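Local coordinates for 2'-deoxycytidine 5'-triphosphate deaminase (Agrobacterium tumefaciens, PDB 2R9Q), which probably converts dCTP to dUTP by hydrolytic deamination of the cytosine ring, at residues E185-V190 / H270-Y275; T152-V157 / T225-V230. All blocks are in the same frame, centred on the assembly; numbering follows the deposited sequence.

Contact 1: residues E185-V190 / H270-Y275; sequences ETETLV and HVPPLY
H270 N donates to L189 O over 3.0 Å, the one hydrogen bond that joins 185-190 to 270-275. The bond is moderately bent, 153° at the hydrogen, and the donor stands 38° out of the carbonyl plane of L189, so the amide comes down on the oxygen from above. Here L189 CA and H270 CA draw to within 4.8 Å; between E187 CA and P272 CA the gap is 7.1 Å, and side chains bridge that wider end.

P272 does most of the bridging. Its ring carbon CD meets L189 CD2 at 3.6 Å, with the leucine branch crossing the proline ring at about a right angle. CG of the same ring lies 3.8 Å from E187 CB. With chi1 at -50°, E187 CG sits beside its own backbone N and, like CB, against P272 CG, so the acid runs along the proline ring in the opposite sense, its aliphatic part serving as apolar surface. The helix 177-186 ends just before this point, and E187 is the first residue to leave helical geometry. The contact therefore ties the chain leaving that helix to the loop between strands 261-269 and 275-281, all within the C-terminal dUTPase-clan domain. Proline suits the loop: P272 has no N-H to satisfy, and it opens a type I beta turn closed by Y275 N to P272 O at 2.9 Å.

The H270 ring carries P272 N over one face, offset toward the rim, while its ND1 is hydrogen-bonded to F301 O. E187 OE1 stays 4.6 Å from H270 NE2, too far for a bond. Behind L189 lie V180, L183 and H184 of the helix, which bury the leucine against its own preceding turns.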
loop_
_atom_site.group_PDB
_atom_site.type_symbol
_atom_site.label_atom_id
_atom_site.label_comp_id
_atom_site.label_asym_id
_atom_site.label_seq_id
_atom_site.Cartn_x
_atom_site.Cartn_y
_atom_site.Cartn_z
ATOM N N GLU B 185 -19.835 -26.974 -34.520
ATOM C CA GLU B 185 -20.617 -28.106 -35.049
ATOM C C GLU B 185 -19.672 -29.185 -35.564
ATOM O O GLU B 185 -19.756 -30.337 -35.139
ATOM C CB GLU B 185 -21.580 -27.666 -36.156
ATOM N N THR B 186 -18.763 -28.797 -36.463
ATOM C CA THR B 186 -17.790 -29.742 -37.040
ATOM C C THR B 186 -16.845 -30.322 -35.968
ATOM O O THR B 186 -16.811 -31.532 -35.751
ATOM C CB THR B 186 -16.996 -29.137 -38.254
ATOM O OG1 THR B 186 -15.809 -29.903 -38.490
ATOM C CG2 THR B 186 -16.605 -27.699 -38.028
ATOM N N GLU B 187 -16.108 -29.441 -35.293
ATOM C CA GLU B 187 -15.233 -29.799 -34.178
ATOM C C GLU B 187 -15.960 -29.423 -32.883
ATOM O O GLU B 187 -17.054 -28.855 -32.931
ATOM C CB GLU B 187 -13.926 -29.031 -34.308
ATOM C CG GLU B 187 -13.278 -29.124 -35.704
ATOM C CD GLU B 187 -12.393 -30.356 -35.883
ATOM O OE1 GLU B 187 -12.518 -31.304 -35.082
ATOM O OE2 GLU B 187 -11.560 -30.374 -36.822
ATOM N N THR B 188 -15.395 -29.740 -31.725
ATOM C CA THR B 188 -15.996 -29.275 -30.467
ATOM C C THR B 188 -15.173 -28.085 -29.966
ATOM O O THR B 188 -13.990 -28.231 -29.733
ATOM C CB THR B 188 -16.091 -30.413 -29.396
ATOM O OG1 THR B 188 -17.281 -31.181 -29.599
ATOM C CG2 THR B 188 -16.137 -29.854 -27.999
ATOM N N LEU B 189 -15.786 -26.907 -29.867
ATOM C CA LEU B 189 -15.129 -25.718 -29.282
ATOM C C LEU B 189 -15.361 -25.570 -27.765
ATOM O O LEU B 189 -14.470 -25.152 -27.043
ATOM C CB LEU B 189 -15.545 -24.434 -30.007
ATOM C CG LEU B 189 -15.164 -24.260 -31.483
ATOM C CD1 LEU B 189 -15.525 -22.846 -31.915
ATOM C CD2 LEU B 189 -13.703 -24.558 -31.758
ATOM N N VAL B 190 -16.566 -25.892 -27.309
ATOM C CA VAL B 190 -16.887 -25.983 -25.886
ATOM C C VAL B 190 -17.619 -27.297 -25.635
ATOM O O VAL B 190 -18.533 -27.635 -26.376
ATOM C CB VAL B 190 -17.782 -24.830 -25.449
ATOM C CG1 VAL B 190 -17.977 -24.856 -23.947
ATOM C CG2 VAL B 190 -17.176 -23.511 -25.892
ATOM N N HIS B 270 -11.643 -26.063 -26.668
ATOM C CA HIS B 270 -10.781 -26.737 -27.653
ATOM C C HIS B 270 -10.501 -25.776 -28.827
ATOM O O HIS B 270 -11.396 -25.068 -29.300
ATOM C CB HIS B 270 -11.442 -28.048 -28.083
ATOM C CG HIS B 270 -10.869 -28.703 -29.312
ATOM N ND1 HIS B 270 -9.545 -29.083 -29.419
ATOM C CD2 HIS B 270 -11.465 -29.114 -30.457
ATOM C CE1 HIS B 270 -9.348 -29.674 -30.584
ATOM N NE2 HIS B 270 -10.502 -29.712 -31.226
ATOM N N VAL B 271 -9.222 -25.707 -29.211
ATOM C CA VAL B 271 -8.751 -24.996 -30.406
ATOM C C VAL B 271 -8.282 -26.060 -31.434
ATOM O O VAL B 271 -7.264 -26.716 -31.236
ATOM C CB VAL B 271 -7.621 -23.996 -30.085
ATOM C CG1 VAL B 271 -7.312 -23.159 -31.285
ATOM C CG2 VAL B 271 -7.997 -23.089 -28.917
ATOM N N PRO B 272 -9.077 -26.283 -32.504
ATOM C CA PRO B 272 -8.702 -27.194 -33.594
ATOM C C PRO B 272 -7.370 -26.837 -34.257
ATOM O O PRO B 272 -7.003 -25.663 -34.279
ATOM C CB PRO B 272 -9.853 -27.029 -34.583
ATOM C CG PRO B 272 -11.022 -26.598 -33.739
ATOM C CD PRO B 272 -10.432 -25.736 -32.705
ATOM N N PRO B 273 -6.658 -27.836 -34.812
ATOM C CA PRO B 273 -5.299 -27.662 -35.352
ATOM C C PRO B 273 -5.092 -26.693 -36.508
ATOM O O PRO B 273 -3.945 -26.412 -36.851
ATOM C CB PRO B 273 -4.933 -29.062 -35.825
ATOM C CG PRO B 273 -5.774 -29.946 -35.007
ATOM C CD PRO B 273 -7.082 -29.238 -34.921
ATOM N N LEU B 274 -6.169 -26.206 -37.115
ATOM C CA LEU B 274 -6.070 -25.263 -38.219
ATOM C C LEU B 274 -6.511 -23.860 -37.781
ATOM O O LEU B 274 -6.722 -22.964 -38.612
ATOM C CB LEU B 274 -6.945 -25.732 -39.368
ATOM C CG LEU B 274 -6.611 -27.024 -40.085
ATOM C CD1 LEU B 274 -7.667 -27.191 -41.198
ATOM C CD2 LEU B 274 -5.173 -26.946 -40.610
ATOM N N TYR B 275 -6.681 -23.719 -36.467
ATOM C CA TYR B 275 -7.034 -22.472 -35.829
ATOM C C TYR B 275 -6.127 -22.202 -34.631
ATOM O O TYR B 275 -5.659 -23.119 -33.940
ATOM C CB TYR B 275 -8.499 -22.499 -35.406
ATOM C CG TYR B 275 -9.428 -22.695 -36.574
ATOM C CD1 TYR B 275 -10.069 -21.610 -37.158
ATOM C CD2 TYR B 275 -9.629 -23.967 -37.127
ATOM C CE1 TYR B 275 -10.918 -21.775 -38.255
ATOM C CE2 TYR B 275 -10.470 -24.151 -38.234
ATOM C CZ TYR B 275 -11.110 -23.046 -38.796
ATOM O OH TYR B 275 -11.946 -23.197 -39.889
#

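Contact 2: residues T152-V157 / T225-V230; sequences TFPIVV and TAVVDV
The F153 ring presents its edge to T225, with OG1 of the threonine 3.6 Å from F153 CD1 and near the ring plane; the two side chains cross obliquely. T152 CG2 lies over one face of the ring, and W242 meets it edge-to-face. T225 OG1 donates to A226 O in the carbonyl plane and accepts from a water that also joins T225 N to T152 O, so two bonds fix the hydroxyl beside the aromatic edge.

Beyond P154 the segments run parallel as strands. I155 and V228 point to one face of the sheet, V156 and D229 to the other. V156 CG1 lies against the D229 backbone, 3.4 Å from D229 CA. Its chi1 of 26° is off a staggered value, and CG2, only roughly anti to the backbone N, faces the D229 carboxylate. I155 CB packs on V230 CG1 at 3.9 Å. Beta-branched residues suit such extended chain.

V228 is gripped through both backbone polar atoms: its N donates to P154 O at 2.7 Å, and its O accepts from V156 N at 2.8 Å. V230 N then reaches V156 O at 3.2 Å. Strand 84-86 flanks 155-157 on its other side; D229 OD1 accepts from D231 N and forms a salt bridge with R158. Backbone bonds thus set the register of strands 155-157 and 228-229, and the apolar branches around them would tend to exclude water.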
loop_
_atom_site.group_PDB
_atom_site.type_symbol
_atom_site.label_atom_id
_atom_site.label_comp_id
_atom_site.label_asym_id
_atom_site.label_seq_id
_atom_site.Cartn_x
_atom_site.Cartn_y
_atom_site.Cartn_z
ATOM N N THR B 152 3.850 -9.002 -8.091
ATOM C CA THR B 152 3.673 -9.679 -6.802
ATOM C C THR B 152 4.914 -10.357 -6.301
ATOM O O THR B 152 5.214 -10.249 -5.149
ATOM C CB THR B 152 2.550 -10.717 -6.841
ATOM O OG1 THR B 152 1.350 -10.078 -7.270
ATOM C CG2 THR B 152 2.328 -11.388 -5.447
ATOM N N PHE B 153 5.583 -11.116 -7.167
ATOM C CA PHE B 153 6.778 -11.845 -6.799
ATOM C C PHE B 153 8.000 -11.202 -7.396
ATOM O O PHE B 153 8.033 -10.897 -8.606
ATOM C CB PHE B 153 6.756 -13.333 -7.267
ATOM C CG PHE B 153 5.472 -14.063 -6.985
ATOM C CD1 PHE B 153 5.111 -14.378 -5.717
ATOM C CD2 PHE B 153 4.663 -14.481 -8.010
ATOM C CE1 PHE B 153 3.952 -15.021 -5.476
ATOM C CE2 PHE B 153 3.504 -15.115 -7.761
ATOM C CZ PHE B 153 3.158 -15.380 -6.490
ATOM N N PRO B 154 9.044 -11.031 -6.568
ATOM C CA PRO B 154 10.305 -10.686 -7.192
ATOM C C PRO B 154 10.841 -11.887 -7.990
ATOM O O PRO B 154 10.600 -13.065 -7.623
ATOM C CB PRO B 154 11.171 -10.335 -6.005
ATOM C CG PRO B 154 10.604 -11.150 -4.853
ATOM C CD PRO B 154 9.152 -11.108 -5.096
ATOM N N ILE B 155 11.510 -11.608 -9.091
ATOM C CA ILE B 155 11.917 -12.657 -10.024
ATOM C C ILE B 155 13.393 -12.620 -10.334
ATOM O O ILE B 155 14.018 -11.593 -10.210
ATOM C CB ILE B 155 11.049 -12.689 -11.285
ATOM C CG1 ILE B 155 11.198 -11.423 -12.127
ATOM C CG2 ILE B 155 9.582 -12.992 -10.920
ATOM C CD1 ILE B 155 10.689 -11.556 -13.571
ATOM N N VAL B 156 13.960 -13.772 -10.681
ATOM C CA VAL B 156 15.299 -13.812 -11.282
ATOM C C VAL B 156 15.223 -14.198 -12.766
ATOM O O VAL B 156 14.555 -15.165 -13.138
ATOM C CB VAL B 156 16.387 -14.648 -10.451
ATOM C CG1 VAL B 156 15.738 -15.713 -9.608
ATOM C CG2 VAL B 156 17.447 -15.255 -11.366
ATOM N N VAL B 157 15.910 -13.398 -13.576
ATOM C CA VAL B 157 16.006 -13.545 -15.032
ATOM C C VAL B 157 17.446 -13.481 -15.491
ATOM O O VAL B 157 18.313 -12.996 -14.786
ATOM C CB VAL B 157 15.150 -12.482 -15.825
ATOM C CG1 VAL B 157 13.711 -12.476 -15.318
ATOM C CG2 VAL B 157 15.804 -11.070 -15.821
ATOM N N THR B 225 7.838 -13.071 -0.521
ATOM C CA THR B 225 8.272 -14.382 -0.880
ATOM C C THR B 225 9.757 -14.342 -1.179
ATOM O O THR B 225 10.363 -13.288 -1.223
ATOM C CB THR B 225 7.474 -14.945 -2.133
ATOM O OG1 THR B 225 7.802 -14.197 -3.317
ATOM C CG2 THR B 225 5.922 -14.961 -1.915
ATOM N N ALA B 226 10.341 -15.516 -1.362
ATOM C CA ALA B 226 11.642 -15.655 -2.007
ATOM C C ALA B 226 11.505 -15.181 -3.459
ATOM O O ALA B 226 10.399 -14.856 -3.924
ATOM C CB ALA B 226 12.137 -17.129 -1.916
ATOM N N VAL B 227 12.634 -15.111 -4.168
ATOM C CA VAL B 227 12.658 -14.663 -5.550
ATOM C C VAL B 227 12.271 -15.852 -6.422
ATOM O O VAL B 227 12.603 -16.958 -6.086
ATOM C CB VAL B 227 14.040 -14.069 -5.951
ATOM C CG1 VAL B 227 14.388 -12.913 -5.053
ATOM C CG2 VAL B 227 15.129 -15.143 -5.887
ATOM N N VAL B 228 11.525 -15.631 -7.497
ATOM C CA VAL B 228 11.196 -16.706 -8.394
ATOM C C VAL B 228 12.109 -16.719 -9.595
ATOM O O VAL B 228 12.100 -15.774 -10.349
ATOM C CB VAL B 228 9.745 -16.663 -8.902
ATOM C CG1 VAL B 228 9.511 -17.851 -9.851
ATOM C CG2 VAL B 228 8.787 -16.699 -7.761
ATOM N N ASP B 229 12.886 -17.797 -9.756
ATOM C CA ASP B 229 13.637 -18.056 -10.987
ATOM C C ASP B 229 12.678 -18.506 -12.100
ATOM O O ASP B 229 12.068 -19.568 -12.031
ATOM C CB ASP B 229 14.760 -19.083 -10.761
ATOM C CG ASP B 229 15.850 -19.039 -11.844
ATOM O OD1 ASP B 229 15.520 -18.903 -13.045
ATOM O OD2 ASP B 229 17.052 -19.165 -11.495
ATOM N N VAL B 230 12.559 -17.652 -13.111
ATOM C CA VAL B 230 11.643 -17.835 -14.225
ATOM C C VAL B 230 12.077 -18.950 -15.178
ATOM O O VAL B 230 11.277 -19.455 -15.956
ATOM C CB VAL B 230 11.421 -16.497 -15.015
ATOM C CG1 VAL B 230 10.993 -15.375 -14.045
ATOM C CG2 VAL B 230 12.648 -16.113 -15.874
HETATM O O HOH W 1 6.711 -11.897 -3.025
#

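How the contacts relate
Contacts 1 and 2 lie on opposite sides of the chain's centre, their own centres 36 Å apart and their nearest atoms about 24 Å apart, so neither touches the other. Along the chain their segments alternate: 152-157, 185-190, 225-230, 270-275. Contact 1 stays inside the C-terminal dUTPase-clan domain, whereas contact 2 joins that domain to the N-terminal one by a parallel strand pair. Their bonding differs too, a single backbone bond with proline-centred packing against a three-bond ladder. The second subunit comes near only at contact 2, where its R53 packs on P154 and V227. No ligand position relates either site to catalysis.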